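PDB 4DQ6: putative pyridoxal phosphate-dependent transferase from Clostridium difficile, which binds pyridoxal-5'-phosphate through a lysine and belongs to the class I and II aminotransferase family, its precise function being unassigned. Local coordinates for residues T66-S71 / K271-F276; A113-M118 / D164-I169; T237-I242 / S290-F295; E312-L317 / R385-I390. All coordinates share one frame; numbering follows the deposited sequence. Where two conformers were deposited one is given.

Contact 1 of 4, residues T66-S71 / K271-F276; sequences TTRPDS and KRNNCF
Arg68 and Asn273 carry the polar core of this contact. The Arg68 guanidinium turns its NE/NH2 side to the amide, and both nitrogens donate to one oxygen: NE to Asn273 OD1 at 2.9 Å, NH2 to the same OD1 at 2.8 Å. The NE donor lies nearly along the C=O axis, while guanidinium and amide planes stand 53° apart. A second N-H of NH2 runs almost straight to Lys271 O (2.9 Å, 171° at the hydrogen), lying in that carbonyl's plane on a lone pair. Three bonds thus fix the group's rotation, and an arginine, with its fan of coplanar donors, suits a place where two acceptors face it. Its chain reaches them by leaving the backbone with CG anti to N (chi1 -172°) and bending at chi3.

A second arginine bonds the other way: Arg272 NH1 donates to Thr66 O at 3.0 Å from above the carbonyl plane, and also forms a salt bridge with Glu24 of the second subunit.

Two waters join backbone to backbone, one between Thr66 O and Asn273 N, the other between Thr66 N and Asn273 O.

The buried Thr66 side chain packs on the start of helix 275-287, OG1 3.4 Å from Cys275 CB; OG1 also hydrogen-bonds Gly64 O. There Asn274 is the N-cap, its OD1 accepting a weak bond from Phe276 N.

Glu24 and the Phe276 ring of the second subunit, which meets its counterpart here, place this pair of helix-leading loops at the dimer interface of a class I and II aminotransferase-family fold.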
# COMPACT_ATOMS: atom_id res chain seq x y z
N THR A 66 -3.25 11.13 4.78
CA THR A 66 -4.32 11.53 3.92
C THR A 66 -5.65 11.04 4.38
O THR A 66 -5.78 9.86 4.63
CB THR A 66 -4.05 11.00 2.50
OG1 THR A 66 -2.77 11.53 2.10
CG2 THR A 66 -5.15 11.33 1.49
N THR A 67 -6.60 11.94 4.50
CA THR A 67 -7.97 11.58 4.85
C THR A 67 -8.78 11.23 3.59
O THR A 67 -8.44 11.67 2.49
CB THR A 67 -8.63 12.74 5.62
OG1 THR A 67 -9.79 12.24 6.24
CG2 THR A 67 -9.02 13.90 4.71
N ARG A 68 -9.81 10.40 3.71
CA ARG A 68 -10.66 10.04 2.59
C ARG A 68 -11.96 10.82 2.71
O ARG A 68 -12.83 10.48 3.54
CB ARG A 68 -10.92 8.52 2.58
CG ARG A 68 -11.65 8.00 1.34
CD ARG A 68 -11.79 6.47 1.37
NE ARG A 68 -10.48 5.86 1.34
CZ ARG A 68 -9.87 5.29 2.38
NH1 ARG A 68 -10.51 5.12 3.53
NH2 ARG A 68 -8.65 4.91 2.23
N PRO A 69 -12.10 11.89 1.96
CA PRO A 69 -13.31 12.71 2.11
C PRO A 69 -14.52 11.96 1.54
O PRO A 69 -14.34 11.07 0.73
CB PRO A 69 -13.02 13.95 1.25
CG PRO A 69 -12.05 13.50 0.25
CD PRO A 69 -11.21 12.41 0.92
N ASP A 70 -15.73 12.34 1.95
CA ASP A 70 -16.91 11.64 1.46
C ASP A 70 -16.99 11.63 -0.07
O ASP A 70 -17.51 10.70 -0.66
CB ASP A 70 -18.18 12.32 1.98
CG ASP A 70 -18.41 12.11 3.47
OD1 ASP A 70 -17.71 11.28 4.10
OD2 ASP A 70 -19.32 12.79 3.99
N SER A 71 -16.48 12.68 -0.72
CA SER A 71 -16.51 12.81 -2.20
C SER A 71 -15.80 11.66 -2.95
O SER A 71 -16.18 11.35 -4.08
CB SER A 71 -15.87 14.15 -2.63
OG SER A 71 -14.52 14.26 -2.25
N LYS A 271 -4.88 1.23 5.57
CA LYS A 271 -6.15 1.89 5.71
C LYS A 271 -6.28 3.11 4.83
O LYS A 271 -7.38 3.41 4.40
CB LYS A 271 -6.40 2.36 7.14
CG LYS A 271 -6.29 1.25 8.14
CD LYS A 271 -7.38 0.17 8.00
CE LYS A 271 -8.65 0.45 8.73
NZ LYS A 271 -9.58 -0.74 8.66
N ARG A 272 -5.16 3.82 4.59
CA ARG A 272 -5.25 5.12 3.88
C ARG A 272 -4.80 5.03 2.43
O ARG A 272 -3.83 4.34 2.11
CB ARG A 272 -4.39 6.18 4.60
CG ARG A 272 -4.72 6.46 6.04
CD ARG A 272 -4.00 7.66 6.63
NE ARG A 272 -4.46 7.90 7.97
CZ ARG A 272 -5.59 8.52 8.30
NH1 ARG A 272 -6.42 9.00 7.38
NH2 ARG A 272 -5.91 8.61 9.57
N ASN A 273 -5.45 5.83 1.55
CA ASN A 273 -4.94 6.09 0.21
C ASN A 273 -3.66 6.91 0.38
O ASN A 273 -3.54 7.68 1.33
CB ASN A 273 -5.90 6.97 -0.59
CG ASN A 273 -7.15 6.24 -1.06
OD1 ASN A 273 -8.04 5.94 -0.26
ND2 ASN A 273 -7.22 5.97 -2.35
N ASN A 274 -2.71 6.73 -0.54
CA ASN A 274 -1.65 7.75 -0.67
C ASN A 274 -2.29 8.99 -1.27
O ASN A 274 -3.37 8.99 -1.80
CB ASN A 274 -0.43 7.24 -1.46
CG ASN A 274 -0.71 7.07 -2.95
OD1 ASN A 274 -0.91 8.09 -3.62
ND2 ASN A 274 -0.69 5.84 -3.48
N CYS A 275 -1.61 10.09 -1.09
CA CYS A 275 -2.27 11.35 -1.38
C CYS A 275 -2.62 11.49 -2.85
O CYS A 275 -3.53 12.27 -3.19
CB CYS A 275 -1.44 12.51 -0.91
SG CYS A 275 0.21 12.65 -1.52
N PHE A 276 -1.86 10.83 -3.71
CA PHE A 276 -2.08 10.97 -5.15
C PHE A 276 -3.18 10.05 -5.66
O PHE A 276 -3.98 10.41 -6.50
CB PHE A 276 -0.77 10.85 -5.90
CG PHE A 276 0.15 12.01 -5.69
CD1 PHE A 276 -0.23 13.28 -6.13
CD2 PHE A 276 1.42 11.92 -5.08
CE1 PHE A 276 0.58 14.39 -5.99
CE2 PHE A 276 2.24 13.06 -4.89
CZ PHE A 276 1.81 14.31 -5.39
O HOH W 1 -7.17 7.82 3.01
O HOH W 2 -1.95 8.85 3.44

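Contact 2 of 4, residues A113-M118 / D164-I169; sequences ANDKIM and DVKLFI
Met118 lies against Phe168 on neighbouring parallel strands, and its side chain can be followed outward. CB comes within 4.0 Å of both Val165 CG1 and Phe168 CD2. Placing CG anti to the backbone N (chi1 -180°) carries CG and SD across the CD2-CE2 edge of the ring, CG resting 3.8 Å from Phe168 CD2. SD then reaches Phe168 CE2 at 3.5 Å; it lies 73° off the ring normal, at the edge, a Met-aromatic contact. At chi3 (-75°) the chain bends, and the CE methyl meets no atom of the other segment closely. Methionine's long, unbranched chain and polarisable sulfur suit contact with a ring edge.

The backbones hold the pair in register. Lys166 N donates to Lys116 O, Met118 N to Leu167 O, and Ile169 N to Met118 O at 2.8 Å; all three are nearly straight. Ile117 CG2 packs 3.8 Å from Ile169 CG1 on the other face of the sheet, toward helices 99-110 and 126-133. Where the strands begin, a water spans Lys116 N and Asp164 O.

Parallel hydrogen bonding therefore sets the spacing of two inner strands of the seven-stranded sheet, while apolar and sulfur-aromatic contacts fill both faces; charged groups stay at the strand starts, where Asp115 is paired with Lys112.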
# COMPACT_ATOMS: atom_id res chain seq x y z
N ALA A 113 -7.46 -22.93 6.95
CA ALA A 113 -6.41 -23.69 6.29
C ALA A 113 -6.91 -24.95 5.62
O ALA A 113 -7.72 -25.65 6.19
CB ALA A 113 -5.30 -24.01 7.27
N ASN A 114 -6.44 -25.19 4.40
CA ASN A 114 -6.84 -26.35 3.56
C ASN A 114 -8.31 -26.40 3.10
O ASN A 114 -8.72 -27.37 2.47
CB ASN A 114 -6.42 -27.68 4.22
CG ASN A 114 -5.01 -27.61 4.80
OD1 ASN A 114 -4.81 -27.90 5.98
ND2 ASN A 114 -4.04 -27.20 3.97
N ASP A 115 -9.11 -25.36 3.33
CA ASP A 115 -10.45 -25.25 2.72
C ASP A 115 -10.25 -25.12 1.21
O ASP A 115 -9.21 -24.57 0.74
CB ASP A 115 -11.24 -24.03 3.22
CG ASP A 115 -11.90 -24.24 4.54
OD1 ASP A 115 -11.91 -25.39 5.04
OD2 ASP A 115 -12.45 -23.30 5.12
N LYS A 116 -11.24 -25.62 0.48
CA LYS A 116 -11.24 -25.59 -0.98
C LYS A 116 -11.83 -24.29 -1.54
O LYS A 116 -12.84 -23.81 -1.03
CB LYS A 116 -12.00 -26.80 -1.54
CG LYS A 116 -11.31 -28.14 -1.34
CD LYS A 116 -12.30 -29.26 -1.64
CE LYS A 116 -11.67 -30.62 -1.50
NZ LYS A 116 -11.74 -31.07 -0.09
N ILE A 117 -11.17 -23.74 -2.57
CA ILE A 117 -11.53 -22.51 -3.27
C ILE A 117 -11.41 -22.83 -4.75
O ILE A 117 -10.38 -23.38 -5.21
CB ILE A 117 -10.57 -21.36 -2.89
CG1 ILE A 117 -10.67 -21.03 -1.38
CG2 ILE A 117 -10.86 -20.16 -3.78
CD1 ILE A 117 -9.71 -19.96 -0.88
N MET A 118 -12.44 -22.45 -5.49
CA MET A 118 -12.56 -22.79 -6.88
C MET A 118 -12.30 -21.60 -7.77
O MET A 118 -12.75 -20.46 -7.46
CB MET A 118 -13.96 -23.37 -7.17
CG MET A 118 -14.19 -23.76 -8.60
SD MET A 118 -15.79 -24.50 -9.03
CE MET A 118 -15.63 -26.13 -8.36
N ASP A 164 -17.89 -29.19 -0.69
CA ASP A 164 -17.05 -28.56 0.36
C ASP A 164 -16.25 -27.33 -0.11
O ASP A 164 -15.46 -26.85 0.67
CB ASP A 164 -16.09 -29.56 1.02
CG ASP A 164 -16.82 -30.63 1.82
OD1 ASP A 164 -17.89 -30.35 2.47
OD2 ASP A 164 -16.29 -31.77 1.81
N VAL A 165 -16.43 -26.83 -1.34
CA VAL A 165 -15.83 -25.58 -1.74
C VAL A 165 -16.47 -24.50 -0.89
O VAL A 165 -17.70 -24.46 -0.69
CB VAL A 165 -16.10 -25.36 -3.23
CG1 VAL A 165 -15.73 -23.93 -3.66
CG2 VAL A 165 -15.27 -26.31 -4.03
N LYS A 166 -15.64 -23.55 -0.43
CA LYS A 166 -16.12 -22.50 0.41
C LYS A 166 -16.32 -21.22 -0.35
O LYS A 166 -17.19 -20.44 -0.04
CB LYS A 166 -15.13 -22.28 1.54
CG LYS A 166 -14.93 -23.55 2.37
CD LYS A 166 -16.21 -24.05 3.03
CE LYS A 166 -16.00 -25.30 3.88
NZ LYS A 166 -17.27 -25.72 4.56
N LEU A 167 -15.47 -21.04 -1.35
CA LEU A 167 -15.40 -19.76 -2.11
C LEU A 167 -15.18 -20.06 -3.57
O LEU A 167 -14.49 -21.03 -3.91
CB LEU A 167 -14.22 -18.77 -1.70
CG LEU A 167 -14.15 -18.23 -0.27
CD1 LEU A 167 -12.88 -17.39 -0.02
CD2 LEU A 167 -15.39 -17.37 -0.02
N PHE A 168 -15.71 -19.17 -4.42
CA PHE A 168 -15.53 -19.21 -5.85
C PHE A 168 -14.99 -17.88 -6.27
O PHE A 168 -15.62 -16.84 -5.94
CB PHE A 168 -16.87 -19.55 -6.55
CG PHE A 168 -16.75 -19.76 -8.04
CD1 PHE A 168 -16.56 -18.67 -8.88
CD2 PHE A 168 -16.86 -21.07 -8.62
CE1 PHE A 168 -16.46 -18.86 -10.25
CE2 PHE A 168 -16.72 -21.25 -9.99
CZ PHE A 168 -16.53 -20.13 -10.79
N ILE A 169 -13.84 -17.90 -6.96
CA ILE A 169 -13.28 -16.62 -7.40
C ILE A 169 -13.58 -16.50 -8.91
O ILE A 169 -13.09 -17.32 -9.71
CB ILE A 169 -11.76 -16.47 -7.12
CG1 ILE A 169 -11.36 -16.89 -5.71
CG2 ILE A 169 -11.32 -15.01 -7.43
CD1 ILE A 169 -9.89 -16.69 -5.37
O HOH W 3 -12.96 -27.34 2.04

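Contact 3 of 4, residues T237-I242 / S290-F295; sequences TKTFNI and SWLESF. With PLP (pyridoxal-5'-phosphate), chain C.
The short, weakly bonded helix of residues 237-240 ends beside helix 289-313, the backbones coming nearest at Phe240 and Leu292, whose CA atoms are 7.4 Å apart. No hydrogen bond crosses between them. Asn241 follows the short helix with positive phi (60°), a conformation asparagine tolerates well; its OD1 accepts from Met42 N, and ND2 makes a weak bond to Phe44 O.

Thr239 O lies at the edge of the Trp291 ring, in its plane, 3.4 Å from CZ3. This buried oxygen has no hydrogen-bonding partner in the model; the ring's C-H edge, probably slightly positive, may partly compensate. Phe240 CD1 comes within 3.8 Å of Trp291 CE3; the two side chains slide past each other in opposite directions with planes 33° apart. Residue 238, one step before Thr239, is the lysine of the fold's cofactor site: Lys238 NZ is covalently joined to C4A of pyridoxal-5'-phosphate at 1.3 Å, the internal-aldimine linkage known for this family. Its chain is bent at chi2 and chi4 as it heads to the cofactor, which Asn175, His206 and Tyr65 of the second subunit also bind.

Thr239 serves two directions from one beta carbon. CG2, anti to the backbone N (chi1 -51° for OG1), lies 3.7 Å from Leu292 CD1, with CD2 of the same branch also near, whereas OG1 hydrogen-bonds Asp208. Leu292 CB lies 4.2 Å from Phe240 CE1, and the side chain also touches Trp79 of helix 70-84.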
# COMPACT_ATOMS: atom_id res chain seq x y z
N THR A 237 -7.75 1.44 -11.86
CA THR A 237 -6.38 1.31 -12.32
C THR A 237 -6.27 0.75 -13.73
O THR A 237 -5.45 1.22 -14.50
CB THR A 237 -5.50 0.50 -11.38
OG1 THR A 237 -6.15 -0.73 -11.17
CG2 THR A 237 -5.33 1.20 -10.06
N LYS A 238 -6.99 -0.30 -14.04
CA LYS A 238 -6.93 -0.89 -15.40
C LYS A 238 -7.59 0.11 -16.35
O LYS A 238 -7.05 0.38 -17.43
CB LYS A 238 -7.65 -2.22 -15.54
CG LYS A 238 -6.93 -3.36 -14.84
CD LYS A 238 -5.75 -3.91 -15.68
CE LYS A 238 -4.66 -4.59 -14.83
NZ LYS A 238 -4.87 -6.01 -14.51
N THR A 239 -8.74 0.64 -15.97
CA THR A 239 -9.53 1.57 -16.83
C THR A 239 -8.74 2.79 -17.28
O THR A 239 -8.71 3.14 -18.47
CB THR A 239 -10.77 2.01 -16.11
OG1 THR A 239 -11.51 0.87 -15.60
CG2 THR A 239 -11.66 3.02 -16.97
N PHE A 240 -8.05 3.36 -16.30
CA PHE A 240 -7.45 4.64 -16.53
C PHE A 240 -5.93 4.60 -16.52
O PHE A 240 -5.30 5.64 -16.62
CB PHE A 240 -7.94 5.71 -15.52
CG PHE A 240 -9.39 6.02 -15.68
CD1 PHE A 240 -9.78 6.82 -16.70
CD2 PHE A 240 -10.35 5.47 -14.85
CE1 PHE A 240 -11.11 7.15 -16.91
CE2 PHE A 240 -11.69 5.75 -15.06
CZ PHE A 240 -12.07 6.66 -16.04
N ASN A 241 -5.31 3.44 -16.50
CA ASN A 241 -3.85 3.31 -16.52
C ASN A 241 -3.15 3.98 -15.37
O ASN A 241 -2.16 4.76 -15.59
CB ASN A 241 -3.28 3.86 -17.81
CG ASN A 241 -1.90 3.32 -18.11
OD1 ASN A 241 -1.51 2.24 -17.66
ND2 ASN A 241 -1.20 4.01 -18.92
N ILE A 242 -3.67 3.78 -14.16
CA ILE A 242 -3.08 4.37 -12.96
C ILE A 242 -2.75 3.27 -11.90
O ILE A 242 -2.76 3.54 -10.71
CB ILE A 242 -3.96 5.52 -12.38
CG1 ILE A 242 -5.38 5.08 -12.05
CG2 ILE A 242 -3.93 6.71 -13.34
CD1 ILE A 242 -6.26 6.17 -11.43
N SER A 290 -15.19 10.93 -20.85
CA SER A 290 -14.95 11.24 -22.25
C SER A 290 -13.64 10.61 -22.76
O SER A 290 -13.60 10.05 -23.85
CB SER A 290 -15.02 12.73 -22.51
OG SER A 290 -16.37 13.16 -22.43
N TRP A 291 -12.59 10.69 -21.96
CA TRP A 291 -11.35 9.95 -22.25
C TRP A 291 -11.58 8.46 -22.37
O TRP A 291 -11.11 7.85 -23.35
CB TRP A 291 -10.27 10.29 -21.22
CG TRP A 291 -8.98 9.63 -21.53
CD1 TRP A 291 -7.88 10.15 -22.27
CD2 TRP A 291 -8.58 8.27 -21.14
NE1 TRP A 291 -6.89 9.22 -22.32
CE2 TRP A 291 -7.24 8.07 -21.68
CE3 TRP A 291 -9.19 7.24 -20.43
CZ2 TRP A 291 -6.54 6.92 -21.50
CZ3 TRP A 291 -8.46 6.08 -20.25
CH2 TRP A 291 -7.18 5.90 -20.79
N LEU A 292 -12.35 7.87 -21.44
CA LEU A 292 -12.59 6.48 -21.52
C LEU A 292 -13.34 6.07 -22.82
O LEU A 292 -12.95 5.12 -23.49
CB LEU A 292 -13.36 5.99 -20.30
CG LEU A 292 -13.83 4.57 -20.42
CD1 LEU A 292 -12.71 3.53 -20.49
CD2 LEU A 292 -14.68 4.18 -19.20
N GLU A 293 -14.34 6.85 -23.23
CA GLU A 293 -15.09 6.49 -24.44
C GLU A 293 -14.14 6.58 -25.66
O GLU A 293 -14.19 5.73 -26.57
CB GLU A 293 -16.34 7.35 -24.58
CG GLU A 293 -17.42 7.07 -23.54
CD GLU A 293 -18.02 5.67 -23.57
OE1 GLU A 293 -18.10 5.03 -24.65
OE2 GLU A 293 -18.46 5.18 -22.50
N SER A 294 -13.27 7.58 -25.68
CA SER A 294 -12.31 7.75 -26.78
C SER A 294 -11.29 6.63 -26.81
O SER A 294 -10.98 6.11 -27.86
CB SER A 294 -11.62 9.11 -26.71
OG SER A 294 -10.86 9.46 -27.90
N PHE A 295 -10.82 6.19 -25.61
CA PHE A 295 -9.87 5.11 -25.51
C PHE A 295 -10.55 3.84 -26.04
O PHE A 295 -9.92 3.09 -26.79
CB PHE A 295 -9.47 4.85 -24.03
CG PHE A 295 -8.90 3.49 -23.79
CD1 PHE A 295 -7.64 3.20 -24.19
CD2 PHE A 295 -9.63 2.47 -23.19
CE1 PHE A 295 -7.08 1.95 -24.00
CE2 PHE A 295 -9.08 1.23 -22.99
CZ PHE A 295 -7.83 0.94 -23.37
N1 PLP C . -7.35 -8.80 -11.36
C2 PLP C . -7.26 -9.06 -12.71
C2A PLP C . -8.16 -10.00 -13.44
C3 PLP C . -6.26 -8.40 -13.52
O3 PLP C . -6.16 -8.66 -14.82
C4 PLP C . -5.36 -7.45 -12.89
C4A PLP C . -4.26 -6.78 -13.67
C5 PLP C . -5.52 -7.22 -11.46
C6 PLP C . -6.52 -7.92 -10.75
C5A PLP C . -4.62 -6.23 -10.81
O4P PLP C . -4.60 -6.60 -9.47
P PLP C . -3.92 -5.53 -8.46
O1P PLP C . -4.96 -4.48 -8.28
O2P PLP C . -3.63 -6.47 -7.23
O3P PLP C . -2.70 -4.99 -9.28

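Contact 4 of 4, residues E312-L317 / R385-I390; sequences ENMPKL and RIKNAI
The C-terminal part of helix 376-390 is met by the chain that leaves helix 289-313, with Met314 bearing on Lys387, Ile386 and Ile390. Met314 is the first residue to depart from helical geometry. It has more than one conformer; in the one described, CG lies beside the backbone N and anti to the carbonyl carbon (chi1 -57°), and the side chain runs straight through chi2 before bending at chi3, which sets SD against the helix. In this conformer SD lies 3.5 Å from Lys387 CA and 3.7 Å from Ile386 CG2. Ile390 CD1 closes in on SD at 3.8 Å, its side chain crossing that of Met314 at about a right angle. An unbranched, pliant methionine suits a groove between residues one turn apart.

A type I beta turn from Met314 to Leu317, closed by Leu317 N donating to Met314 O, reverses the chain toward strand 318-319 of the small antiparallel sheet. It also brings Leu317 to the same helix, where Leu317 CD1 and Ile390 CD1 meet tip to tip at 4.1 Å. Lys387 passes obliquely over Met314, its CD reaching Asn313 CB at 3.9 Å, while its NZ goes on to hydrogen-bond Tyr309. Phe332, in a loop, touches both Leu317 and Ile386.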
# COMPACT_ATOMS: atom_id res chain seq x y z
N GLU A 312 -4.78 -12.20 -42.27
CA GLU A 312 -4.15 -12.00 -43.58
C GLU A 312 -2.69 -12.48 -43.64
O GLU A 312 -2.24 -13.11 -44.64
CB GLU A 312 -4.32 -10.53 -43.99
CG GLU A 312 -5.79 -10.24 -44.25
CD GLU A 312 -6.11 -8.84 -44.74
OE1 GLU A 312 -5.19 -8.00 -44.90
OE2 GLU A 312 -7.35 -8.61 -44.94
N ASN A 313 -1.92 -12.20 -42.59
CA ASN A 313 -0.46 -12.40 -42.64
C ASN A 313 0.06 -13.58 -41.83
O ASN A 313 1.13 -14.08 -42.10
CB ASN A 313 0.25 -11.12 -42.23
CG ASN A 313 -0.12 -9.96 -43.12
OD1 ASN A 313 0.16 -9.98 -44.32
ND2 ASN A 313 -0.81 -9.00 -42.57
N MET A 314 -0.71 -14.05 -40.85
CA MET A 314 -0.34 -15.23 -40.02
C MET A 314 -1.51 -16.19 -39.86
O MET A 314 -2.01 -16.43 -38.76
CB MET A 314 0.15 -14.79 -38.63
CG MET A 314 1.33 -13.83 -38.73
SD MET A 314 2.00 -13.23 -37.18
CE MET A 314 1.03 -11.75 -36.85
N PRO A 315 -1.97 -16.76 -40.99
CA PRO A 315 -3.24 -17.48 -40.97
C PRO A 315 -3.24 -18.80 -40.21
O PRO A 315 -4.33 -19.36 -39.94
CB PRO A 315 -3.55 -17.70 -42.45
CG PRO A 315 -2.23 -17.65 -43.10
CD PRO A 315 -1.46 -16.58 -42.35
N LYS A 316 -2.06 -19.31 -39.88
CA LYS A 316 -1.98 -20.49 -38.99
C LYS A 316 -2.39 -20.15 -37.54
O LYS A 316 -2.84 -21.04 -36.80
CB LYS A 316 -0.60 -21.14 -39.02
CG LYS A 316 -0.33 -21.95 -40.30
CD LYS A 316 1.15 -22.09 -40.59
CE LYS A 316 1.40 -22.94 -41.83
NZ LYS A 316 2.84 -22.91 -42.25
N LEU A 317 -2.29 -18.88 -37.15
CA LEU A 317 -2.72 -18.46 -35.83
C LEU A 317 -4.24 -18.30 -35.84
O LEU A 317 -4.86 -18.00 -36.87
CB LEU A 317 -2.12 -17.11 -35.43
CG LEU A 317 -0.58 -17.05 -35.51
CD1 LEU A 317 -0.09 -15.74 -34.97
CD2 LEU A 317 0.11 -18.25 -34.84
N ARG A 385 7.01 -8.24 -35.74
CA ARG A 385 7.95 -9.08 -34.96
C ARG A 385 7.45 -10.51 -34.75
O ARG A 385 8.21 -11.48 -34.89
CB ARG A 385 8.34 -8.40 -33.63
CG ARG A 385 9.19 -7.14 -33.83
CD ARG A 385 9.73 -6.57 -32.50
NE ARG A 385 10.52 -5.37 -32.79
CZ ARG A 385 11.59 -4.98 -32.11
NH1 ARG A 385 12.00 -5.61 -31.01
NH2 ARG A 385 12.24 -3.89 -32.53
N ILE A 386 6.16 -10.64 -34.49
CA ILE A 386 5.57 -11.95 -34.27
C ILE A 386 5.64 -12.71 -35.59
O ILE A 386 6.06 -13.86 -35.63
CB ILE A 386 4.13 -11.82 -33.76
CG1 ILE A 386 4.12 -11.25 -32.34
CG2 ILE A 386 3.45 -13.18 -33.78
CD1 ILE A 386 2.81 -10.66 -31.82
N LYS A 387 5.31 -12.05 -36.69
CA LYS A 387 5.39 -12.70 -38.02
C LYS A 387 6.84 -13.14 -38.33
O LYS A 387 7.08 -14.26 -38.79
CB LYS A 387 4.83 -11.74 -39.08
CG LYS A 387 4.78 -12.30 -40.51
CD LYS A 387 4.07 -11.33 -41.42
CE LYS A 387 4.85 -10.07 -41.78
NZ LYS A 387 4.15 -9.29 -42.88
N ASN A 388 7.82 -12.31 -37.97
CA ASN A 388 9.22 -12.72 -38.13
C ASN A 388 9.54 -13.95 -37.26
O ASN A 388 10.21 -14.88 -37.72
CB ASN A 388 10.17 -11.60 -37.75
CG ASN A 388 11.62 -11.95 -38.05
OD1 ASN A 388 11.93 -12.43 -39.15
ND2 ASN A 388 12.50 -11.78 -37.08
N ALA A 389 9.12 -13.94 -36.01
CA ALA A 389 9.37 -15.05 -35.12
C ALA A 389 8.89 -16.39 -35.67
O ALA A 389 9.57 -17.40 -35.49
CB ALA A 389 8.71 -14.80 -33.75
N ILE A 390 7.72 -16.40 -36.32
CA ILE A 390 7.07 -17.68 -36.65
C ILE A 390 7.34 -18.10 -38.09
O ILE A 390 6.85 -19.16 -38.53
CB ILE A 390 5.56 -17.66 -36.33
CG1 ILE A 390 4.79 -16.79 -37.34
CG2 ILE A 390 5.36 -17.19 -34.91
CD1 ILE A 390 3.29 -16.82 -37.10

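Along the chain, contact 2 is nested within the loop closed by contact 1; contact 3 alternates with contact 1, and contact 4 comes last. Contact 2 belongs to the seven-stranded mixed sheet, its centre about 34 Å from that of contact 3 on the opposite side of the chain's centre. Contacts 3 and 4 share helix 289-313, their centres about 30 Å apart, so this long helix runs from the neighbourhood of the cofactor lysine to the small four-stranded sheet and the C-terminal helix. Contacts 1 and 3, about 7 Å apart at nearest atoms and joined by successive helices 275-287 and 289-313, both touch the second subunit, consistent with a cofactor site close to the dimer interface; contacts 1 and 4 are farthest apart, about 47 Å between centres.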